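Local coordinates for Lmo1499 protein (Listeria monocytogenes, PDB 4IIW) that probably acts as a membrane-bound lytic transglycosylase that cuts nascent peptidoglycan strands internally and so ends their elongation, at residues 110-122 with 170-183. Sequence-based numbering, arbitrary orientation.
With SO4 (sulfate ion), chain O.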
ATOM      1  N   LYS B 110     -22.901 -27.394 -22.761  1.00 61.99           N
ATOM      2  CA  LYS B 110     -23.053 -28.763 -23.286  1.00 60.01           C
ATOM      3  C   LYS B 110     -21.786 -29.596 -23.097  1.00 57.63           C
ATOM      4  O   LYS B 110     -20.708 -29.055 -22.885  1.00 57.51           O
ATOM      5  CB  LYS B 110     -23.420 -28.709 -24.781  1.00 60.70           C
ATOM      6  CG  LYS B 110     -24.705 -27.917 -25.074  1.00 65.27           C
ATOM      7  CD  LYS B 110     -24.908 -27.721 -26.562  1.00 69.43           C
ATOM      8  CE  LYS B 110     -26.180 -26.948 -26.862  1.00 72.83           C
ATOM      9  NZ  LYS B 110     -26.355 -26.760 -28.340  1.00 77.05           N
ATOM     10  N   LEU B 111     -21.939 -30.918 -23.175  1.00 54.96           N
ATOM     11  CA  LEU B 111     -20.816 -31.849 -23.043  1.00 53.36           C
ATOM     12  C   LEU B 111     -20.315 -32.253 -24.425  1.00 53.36           C
ATOM     13  O   LEU B 111     -20.965 -33.048 -25.100  1.00 54.99           O
ATOM     14  CB  LEU B 111     -21.259 -33.073 -22.271  1.00 50.51           C
ATOM     15  CG  LEU B 111     -20.219 -34.146 -21.999  1.00 51.02           C
ATOM     16  CD1 LEU B 111     -18.902 -33.569 -21.440  1.00 51.84           C
ATOM     17  CD2 LEU B 111     -20.837 -35.164 -21.031  1.00 49.52           C
ATOM     18  N   VAL B 112     -19.183 -31.690 -24.855  1.00 53.23           N
ATOM     19  CA  VAL B 112     -18.626 -31.986 -26.169  1.00 52.91           C
ATOM     20  C   VAL B 112     -17.498 -33.012 -26.062  1.00 52.65           C
ATOM     21  O   VAL B 112     -16.576 -32.838 -25.287  1.00 54.27           O
ATOM     22  CB  VAL B 112     -18.075 -30.713 -26.845  1.00 55.66           C
ATOM     23  CG1 VAL B 112     -17.613 -31.021 -28.266  1.00 52.62           C
ATOM     24  CG2 VAL B 112     -19.133 -29.599 -26.844  1.00 54.56           C
ATOM     25  N   ILE B 113     -17.583 -34.086 -26.838  1.00 51.51           N
ATOM     26  CA  ILE B 113     -16.550 -35.126 -26.836  1.00 50.74           C
ATOM     27  C   ILE B 113     -15.945 -35.233 -28.245  1.00 51.87           C
ATOM     28  O   ILE B 113     -16.583 -35.742 -29.168  1.00 50.89           O
ATOM     29  CB  ILE B 113     -17.113 -36.507 -26.412  1.00 48.70           C
ATOM     30  CG1 ILE B 113     -17.751 -36.432 -25.015  1.00 48.08           C
ATOM     31  CG2 ILE B 113     -16.016 -37.535 -26.422  1.00 42.82           C
ATOM     32  CD1 ILE B 113     -16.789 -36.040 -23.905  1.00 49.18           C
ATOM     33  N   PRO B 114     -14.724 -34.742 -28.420  1.00 52.23           N
ATOM     34  CA  PRO B 114     -14.117 -34.808 -29.734  1.00 53.61           C
ATOM     35  C   PRO B 114     -13.515 -36.169 -30.097  1.00 53.44           C
ATOM     36  O   PRO B 114     -13.367 -37.054 -29.249  1.00 51.73           O
ATOM     37  CB  PRO B 114     -12.984 -33.764 -29.659  1.00 56.22           C
ATOM     38  CG  PRO B 114     -13.068 -33.116 -28.287  1.00 55.56           C
ATOM     39  CD  PRO B 114     -13.851 -34.082 -27.442  1.00 55.35           C
ATOM     40  N   GLU B 115     -13.171 -36.301 -31.370  1.00 55.22           N
ATOM     41  CA  GLU B 115     -12.502 -37.472 -31.906  1.00 56.37           C
ATOM     42  C   GLU B 115     -11.067 -37.573 -31.375  1.00 57.09           C
ATOM     43  O   GLU B 115     -10.444 -36.568 -31.036  1.00 57.55           O
ATOM     44  CB  GLU B 115     -12.393 -37.339 -33.409  1.00 58.17           C
ATOM     45  CG  GLU B 115     -13.691 -37.162 -34.121  1.00 63.45           C
ATOM     46  CD  GLU B 115     -13.494 -36.731 -35.562  1.00 74.05           C
ATOM     47  OE1 GLU B 115     -12.322 -36.629 -36.010  1.00 78.78           O
ATOM     48  OE2 GLU B 115     -14.513 -36.498 -36.247  1.00 79.98           O
ATOM     49  N   GLY B 116     -10.533 -38.787 -31.338  1.00 57.06           N
ATOM     50  CA  GLY B 116      -9.157 -39.000 -30.890  1.00 58.66           C
ATOM     51  C   GLY B 116      -8.966 -38.923 -29.392  1.00 57.95           C
ATOM     52  O   GLY B 116      -7.835 -38.858 -28.913  1.00 59.41           O
ATOM     53  N   TYR B 117     -10.073 -38.943 -28.661  1.00 56.26           N
ATOM     54  CA  TYR B 117     -10.049 -38.888 -27.216  1.00 57.11           C
ATOM     55  C   TYR B 117     -10.101 -40.262 -26.567  1.00 55.94           C
ATOM     56  O   TYR B 117     -10.809 -41.157 -27.027  1.00 54.40           O
ATOM     57  CB  TYR B 117     -11.215 -38.039 -26.686  1.00 57.09           C
ATOM     58  CG  TYR B 117     -10.859 -36.611 -26.388  1.00 60.86           C
ATOM     59  CD1 TYR B 117     -10.065 -35.883 -27.260  1.00 66.37           C
ATOM     60  CD2 TYR B 117     -11.366 -35.963 -25.255  1.00 62.49           C
ATOM     61  CE1 TYR B 117      -9.732 -34.555 -26.997  1.00 70.77           C
ATOM     62  CE2 TYR B 117     -11.041 -34.617 -24.982  1.00 66.29           C
ATOM     63  CZ  TYR B 117     -10.219 -33.927 -25.865  1.00 69.96           C
ATOM     64  OH  TYR B 117      -9.862 -32.614 -25.652  1.00 74.47           O
ATOM     65  N   THR B 118      -9.348 -40.391 -25.477  1.00 56.73           N
ATOM     66  CA  THR B 118      -9.295 -41.600 -24.667  1.00 55.90           C
ATOM     67  C   THR B 118     -10.303 -41.464 -23.548  1.00 54.35           C
ATOM     68  O   THR B 118     -10.822 -40.376 -23.301  1.00 53.83           O
ATOM     69  CB  THR B 118      -7.941 -41.721 -24.000  1.00 58.95           C
ATOM     70  OG1 THR B 118      -7.778 -40.650 -23.043  1.00 60.38           O
ATOM     71  CG2 THR B 118      -6.830 -41.650 -25.045  1.00 59.29           C
ATOM     72  N   LEU B 119     -10.563 -42.547 -22.833  1.00 54.16           N
ATOM     73  CA  LEU B 119     -11.525 -42.485 -21.717  1.00 53.32           C
ATOM     74  C   LEU B 119     -11.060 -41.486 -20.644  1.00 54.20           C
ATOM     75  O   LEU B 119     -11.873 -40.835 -20.007  1.00 55.40           O
ATOM     76  CB  LEU B 119     -11.745 -43.862 -21.075  1.00 52.38           C
ATOM     77  CG  LEU B 119     -12.272 -45.023 -21.929  1.00 51.49           C
ATOM     78  CD1 LEU B 119     -12.395 -46.273 -21.047  1.00 49.85           C
ATOM     79  CD2 LEU B 119     -13.603 -44.709 -22.593  1.00 44.19           C
ATOM     80  N   ASP B 120      -9.754 -41.343 -20.455  1.00 56.38           N
ATOM     81  CA  ASP B 120      -9.258 -40.415 -19.425  1.00 58.48           C
ATOM     82  C   ASP B 120      -9.681 -38.970 -19.754  1.00 56.98           C
ATOM     83  O   ASP B 120     -10.140 -38.231 -18.885  1.00 55.44           O
ATOM     84  CB  ASP B 120      -7.732 -40.493 -19.273  1.00 59.81           C
ATOM     85  CG  ASP B 120      -7.278 -40.167 -17.860  1.00 64.88           C
ATOM     86  OD1 ASP B 120      -7.420 -41.064 -16.991  1.00 68.15           O
ATOM     87  OD2 ASP B 120      -6.758 -39.049 -17.616  1.00 66.93           O
ATOM     88  N   GLN B 121      -9.532 -38.603 -21.024  1.00 56.48           N
ATOM     89  CA  GLN B 121      -9.866 -37.259 -21.503  1.00 56.93           C
ATOM     90  C   GLN B 121     -11.374 -37.026 -21.487  1.00 54.62           C
ATOM     91  O   GLN B 121     -11.839 -35.916 -21.200  1.00 53.53           O
ATOM     92  CB  GLN B 121      -9.287 -37.037 -22.907  1.00 57.61           C
ATOM     93  CG  GLN B 121      -7.764 -37.080 -22.949  1.00 59.72           C
ATOM     94  CD  GLN B 121      -7.178 -37.103 -24.360  1.00 60.42           C
ATOM     95  OE1 GLN B 121      -7.653 -37.811 -25.237  1.00 57.80           O
ATOM     96  NE2 GLN B 121      -6.100 -36.359 -24.554  1.00 66.74           N
ATOM     97  N   ILE B 122     -12.135 -38.079 -21.786  1.00 52.95           N
ATOM     98  CA  ILE B 122     -13.583 -37.994 -21.747  1.00 50.43           C
ATOM     99  C   ILE B 122     -13.967 -37.749 -20.300  1.00 51.27           C
ATOM    100  O   ILE B 122     -14.881 -36.979 -20.016  1.00 51.52           O
ATOM    101  CB  ILE B 122     -14.253 -39.276 -22.302  1.00 49.23           C
ATOM    102  CG1 ILE B 122     -13.945 -39.417 -23.800  1.00 50.48           C
ATOM    103  CG2 ILE B 122     -15.792 -39.245 -22.108  1.00 43.16           C
ATOM    104  CD1 ILE B 122     -14.403 -40.749 -24.423  1.00 48.52           C
ATOM    105  N   HIS B 170      -8.673 -50.782 -20.669  1.00 56.59           N
ATOM    106  CA  HIS B 170      -9.980 -50.242 -20.284  1.00 54.92           C
ATOM    107  C   HIS B 170     -11.063 -50.734 -21.243  1.00 51.89           C
ATOM    108  O   HIS B 170     -11.191 -50.250 -22.349  1.00 50.47           O
ATOM    109  CB  HIS B 170      -9.932 -48.713 -20.263  1.00 55.62           C
ATOM    110  CG  HIS B 170      -8.807 -48.157 -19.446  1.00 58.76           C
ATOM    111  ND1 HIS B 170      -8.707 -48.359 -18.084  1.00 60.04           N
ATOM    112  CD2 HIS B 170      -7.751 -47.383 -19.791  1.00 60.59           C
ATOM    113  CE1 HIS B 170      -7.627 -47.753 -17.630  1.00 64.31           C
ATOM    114  NE2 HIS B 170      -7.031 -47.148 -18.643  1.00 66.36           N
ATOM    115  N   PRO B 171     -11.874 -51.680 -20.796  1.00 52.04           N
ATOM    116  CA  PRO B 171     -12.865 -52.319 -21.651  1.00 51.63           C
ATOM    117  C   PRO B 171     -13.619 -51.438 -22.664  1.00 50.05           C
ATOM    118  O   PRO B 171     -13.754 -51.841 -23.810  1.00 49.67           O
ATOM    119  CB  PRO B 171     -13.826 -52.929 -20.645  1.00 51.64           C
ATOM    120  CG  PRO B 171     -12.958 -53.245 -19.487  1.00 53.29           C
ATOM    121  CD  PRO B 171     -12.005 -52.120 -19.397  1.00 53.12           C
ATOM    122  N   LEU B 172     -14.082 -50.257 -22.255  1.00 50.21           N
ATOM    123  CA  LEU B 172     -14.886 -49.399 -23.143  1.00 47.69           C
ATOM    124  C   LEU B 172     -14.068 -48.389 -23.942  1.00 48.06           C
ATOM    125  O   LEU B 172     -14.623 -47.503 -24.613  1.00 48.99           O
ATOM    126  CB  LEU B 172     -15.997 -48.695 -22.343  1.00 45.66           C
ATOM    127  CG  LEU B 172     -16.993 -49.647 -21.650  1.00 45.34           C
ATOM    128  CD1 LEU B 172     -17.923 -48.887 -20.721  1.00 43.32           C
ATOM    129  CD2 LEU B 172     -17.818 -50.431 -22.654  1.00 44.25           C
ATOM    130  N   GLU B 173     -12.751 -48.513 -23.902  1.00 49.26           N
ATOM    131  CA  GLU B 173     -11.913 -47.596 -24.668  1.00 49.17           C
ATOM    132  C   GLU B 173     -12.375 -47.704 -26.110  1.00 47.47           C
ATOM    133  O   GLU B 173     -12.453 -48.791 -26.653  1.00 49.01           O
ATOM    134  CB  GLU B 173     -10.434 -47.966 -24.537  1.00 50.91           C
ATOM    135  CG  GLU B 173      -9.502 -46.906 -25.068  1.00 54.67           C
ATOM    136  CD  GLU B 173      -9.399 -45.685 -24.151  1.00 54.90           C
ATOM    137  OE1 GLU B 173      -8.815 -45.795 -23.045  1.00 59.30           O
ATOM    138  OE2 GLU B 173      -9.869 -44.603 -24.556  1.00 58.93           O
ATOM    139  N   GLY B 174     -12.746 -46.585 -26.700  1.00 47.83           N
ATOM    140  CA  GLY B 174     -13.199 -46.536 -28.095  1.00 48.15           C
ATOM    141  C   GLY B 174     -14.697 -46.642 -28.316  1.00 48.12           C
ATOM    142  O   GLY B 174     -15.190 -46.375 -29.415  1.00 48.37           O
ATOM    143  N   TYR B 175     -15.434 -47.011 -27.272  1.00 49.06           N
ATOM    144  CA  TYR B 175     -16.887 -47.208 -27.381  1.00 47.65           C
ATOM    145  C   TYR B 175     -17.767 -46.012 -26.986  1.00 46.87           C
ATOM    146  O   TYR B 175     -18.978 -46.077 -27.076  1.00 47.14           O
ATOM    147  CB  TYR B 175     -17.282 -48.455 -26.608  1.00 47.44           C
ATOM    148  CG  TYR B 175     -16.813 -49.724 -27.257  1.00 48.85           C
ATOM    149  CD1 TYR B 175     -15.529 -50.219 -27.040  1.00 50.18           C
ATOM    150  CD2 TYR B 175     -17.655 -50.444 -28.084  1.00 50.67           C
ATOM    151  CE1 TYR B 175     -15.106 -51.408 -27.639  1.00 46.30           C
ATOM    152  CE2 TYR B 175     -17.238 -51.631 -28.688  1.00 52.34           C
ATOM    153  CZ  TYR B 175     -15.971 -52.112 -28.460  1.00 50.84           C
ATOM    154  OH  TYR B 175     -15.589 -53.298 -29.073  1.00 50.03           O
ATOM    155  N   LEU B 176     -17.151 -44.916 -26.570  1.00 48.60           N
ATOM    156  CA  LEU B 176     -17.884 -43.682 -26.248  1.00 46.63           C
ATOM    157  C   LEU B 176     -17.750 -42.737 -27.455  1.00 46.98           C
ATOM    158  O   LEU B 176     -16.704 -42.144 -27.682  1.00 48.60           O
ATOM    159  CB  LEU B 176     -17.332 -43.063 -24.967  1.00 46.91           C
ATOM    160  CG  LEU B 176     -17.682 -43.822 -23.676  1.00 45.57           C
ATOM    161  CD1 LEU B 176     -17.382 -45.285 -23.761  1.00 42.62           C
ATOM    162  CD2 LEU B 176     -16.961 -43.186 -22.500  1.00 45.77           C
ATOM    163  N   TYR B 177     -18.830 -42.604 -28.218  1.00 46.55           N
ATOM    164  CA  TYR B 177     -18.825 -41.853 -29.478  1.00 46.82           C
ATOM    165  C   TYR B 177     -18.558 -40.360 -29.316  1.00 47.81           C
ATOM    166  O   TYR B 177     -19.022 -39.743 -28.350  1.00 46.95           O
ATOM    167  CB  TYR B 177     -20.181 -42.061 -30.182  1.00 47.38           C
ATOM    168  CG  TYR B 177     -20.209 -41.702 -31.653  1.00 52.00           C
ATOM    169  CD1 TYR B 177     -19.657 -42.561 -32.611  1.00 52.72           C
ATOM    170  CD2 TYR B 177     -20.814 -40.519 -32.105  1.00 55.59           C
ATOM    171  CE1 TYR B 177     -19.671 -42.240 -33.974  1.00 53.64           C
ATOM    172  CE2 TYR B 177     -20.843 -40.200 -33.483  1.00 54.50           C
ATOM    173  CZ  TYR B 177     -20.270 -41.064 -34.399  1.00 57.05           C
ATOM    174  OH  TYR B 177     -20.280 -40.759 -35.737  1.00 63.05           O
ATOM    175  N   PRO B 178     -17.803 -39.770 -30.261  1.00 48.78           N
ATOM    176  CA  PRO B 178     -17.580 -38.344 -30.228  1.00 49.37           C
ATOM    177  C   PRO B 178     -18.777 -37.586 -30.824  1.00 48.86           C
ATOM    178  O   PRO B 178     -19.133 -37.794 -31.966  1.00 50.40           O
ATOM    179  CB  PRO B 178     -16.319 -38.154 -31.074  1.00 50.84           C
ATOM    180  CG  PRO B 178     -16.257 -39.301 -31.964  1.00 50.69           C
ATOM    181  CD  PRO B 178     -17.060 -40.414 -31.361  1.00 50.73           C
ATOM    182  N   ALA B 179     -19.384 -36.727 -30.018  1.00 48.63           N
ATOM    183  CA  ALA B 179     -20.538 -35.930 -30.397  1.00 47.93           C
ATOM    184  C   ALA B 179     -20.793 -34.929 -29.272  1.00 47.93           C
ATOM    185  O   ALA B 179     -20.007 -34.831 -28.325  1.00 47.57           O
ATOM    186  CB  ALA B 179     -21.764 -36.822 -30.608  1.00 46.99           C
ATOM    187  N   THR B 180     -21.875 -34.176 -29.389  1.00 49.01           N
ATOM    188  CA  THR B 180     -22.261 -33.217 -28.375  1.00 50.51           C
ATOM    189  C   THR B 180     -23.443 -33.810 -27.688  1.00 49.28           C
ATOM    190  O   THR B 180     -24.358 -34.241 -28.340  1.00 49.94           O
ATOM    191  CB  THR B 180     -22.635 -31.870 -28.986  1.00 52.93           C
ATOM    192  OG1 THR B 180     -21.471 -31.305 -29.583  1.00 56.21           O
ATOM    193  CG2 THR B 180     -23.145 -30.907 -27.925  1.00 53.29           C
ATOM    194  N   TYR B 181     -23.413 -33.861 -26.366  1.00 50.36           N
ATOM    195  CA  TYR B 181     -24.507 -34.447 -25.590  1.00 49.92           C
ATOM    196  C   TYR B 181     -25.028 -33.414 -24.615  1.00 51.78           C
ATOM    197  O   TYR B 181     -24.277 -32.525 -24.229  1.00 53.09           O
ATOM    198  CB  TYR B 181     -23.982 -35.633 -24.783  1.00 47.61           C
ATOM    199  CG  TYR B 181     -23.300 -36.686 -25.610  1.00 47.12           C
ATOM    200  CD1 TYR B 181     -21.941 -36.582 -25.931  1.00 47.45           C
ATOM    201  CD2 TYR B 181     -24.004 -37.802 -26.066  1.00 42.05           C
ATOM    202  CE1 TYR B 181     -21.316 -37.551 -26.697  1.00 48.49           C
ATOM    203  CE2 TYR B 181     -23.384 -38.777 -26.830  1.00 42.85           C
ATOM    204  CZ  TYR B 181     -22.051 -38.649 -27.147  1.00 49.10           C
ATOM    205  OH  TYR B 181     -21.449 -39.633 -27.897  1.00 51.80           O
ATOM    206  N   THR B 182     -26.302 -33.528 -24.234  1.00 52.16           N
ATOM    207  CA  THR B 182     -26.915 -32.639 -23.228  1.00 54.57           C
ATOM    208  C   THR B 182     -27.851 -33.493 -22.371  1.00 55.57           C
ATOM    209  O   THR B 182     -28.371 -34.502 -22.838  1.00 54.57           O
ATOM    210  CB  THR B 182     -27.707 -31.485 -23.848  1.00 54.84           C
ATOM    211  OG1 THR B 182     -28.865 -32.003 -24.478  1.00 55.55           O
ATOM    212  CG2 THR B 182     -26.879 -30.743 -24.887  1.00 55.49           C
ATOM    213  N   PHE B 183     -28.070 -33.083 -21.124  1.00 58.77           N
ATOM    214  CA  PHE B 183     -28.876 -33.867 -20.197  1.00 59.78           C
ATOM    215  C   PHE B 183     -29.907 -33.018 -19.490  1.00 65.33           C
ATOM    216  O   PHE B 183     -29.578 -31.961 -18.963  1.00 67.12           O
ATOM    217  CB  PHE B 183     -27.949 -34.561 -19.189  1.00 58.21           C
ATOM    218  CG  PHE B 183     -26.957 -35.458 -19.849  1.00 51.66           C
ATOM    219  CD1 PHE B 183     -27.251 -36.783 -20.073  1.00 46.48           C
ATOM    220  CD2 PHE B 183     -25.766 -34.957 -20.324  1.00 50.19           C
ATOM    221  CE1 PHE B 183     -26.367 -37.607 -20.735  1.00 44.83           C
ATOM    222  CE2 PHE B 183     -24.864 -35.777 -20.983  1.00 48.95           C
ATOM    223  CZ  PHE B 183     -25.169 -37.111 -21.189  1.00 47.13           C
TER
HETATM  224  S   SO4 O 405     -23.302 -34.008 -32.897  0.50 74.36           S
HETATM  225  O1  SO4 O 405     -24.438 -34.861 -33.242  0.50 74.89           O
HETATM  226  O2  SO4 O 405     -23.108 -34.052 -31.458  0.50 72.29           O
HETATM  227  O3  SO4 O 405     -22.101 -34.488 -33.575  0.50 75.61           O
HETATM  228  O4  SO4 O 405     -23.568 -32.637 -33.324  0.50 75.35           O
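Lys110 starts the contact with its extended aliphatic chain, which runs beside Thr182 in the same direction, CG 3.6 Å from Thr182 CG2. Leu111 forms an antiparallel hydrogen-bonded pair with Tyr181: Leu111 N reaches Tyr181 O at 3.0 Å, and Tyr181 N returns to Leu111 O at 2.9 Å. Their side chains share the face packed on helix 190-204, while Val112 and Thr180 look out from the other, where Lys327 of a second subunit approaches. Ile113 N also donates to Ala179 O at 2.9 Å, and Ile113 CG1 meets Tyr181 CE1 with the two side chains crossing at about a right angle. Glu115 CG then comes within 4.0 Å of Pro178 CG. Thr118 and Gln121 cap helix 119-129 with a capping box, its Gln121 N to Thr118 OG1 bond weak. Leu119 N donates to Glu173 OE2 at 2.8 Å, on the syn side and 19° out of the carboxylate plane. Glu173 bends at chi2 (74°) to get there, and its OE1 is taken by Tyr264. Leu119 CD2 and Ile122 CD1 close over Leu176, with Met142 against all three. Strand bonds thus join distant parts of the chain at 111-113; at the helix end a buried carboxylate, probably stabilised by the N-terminus, and apolar packing do so.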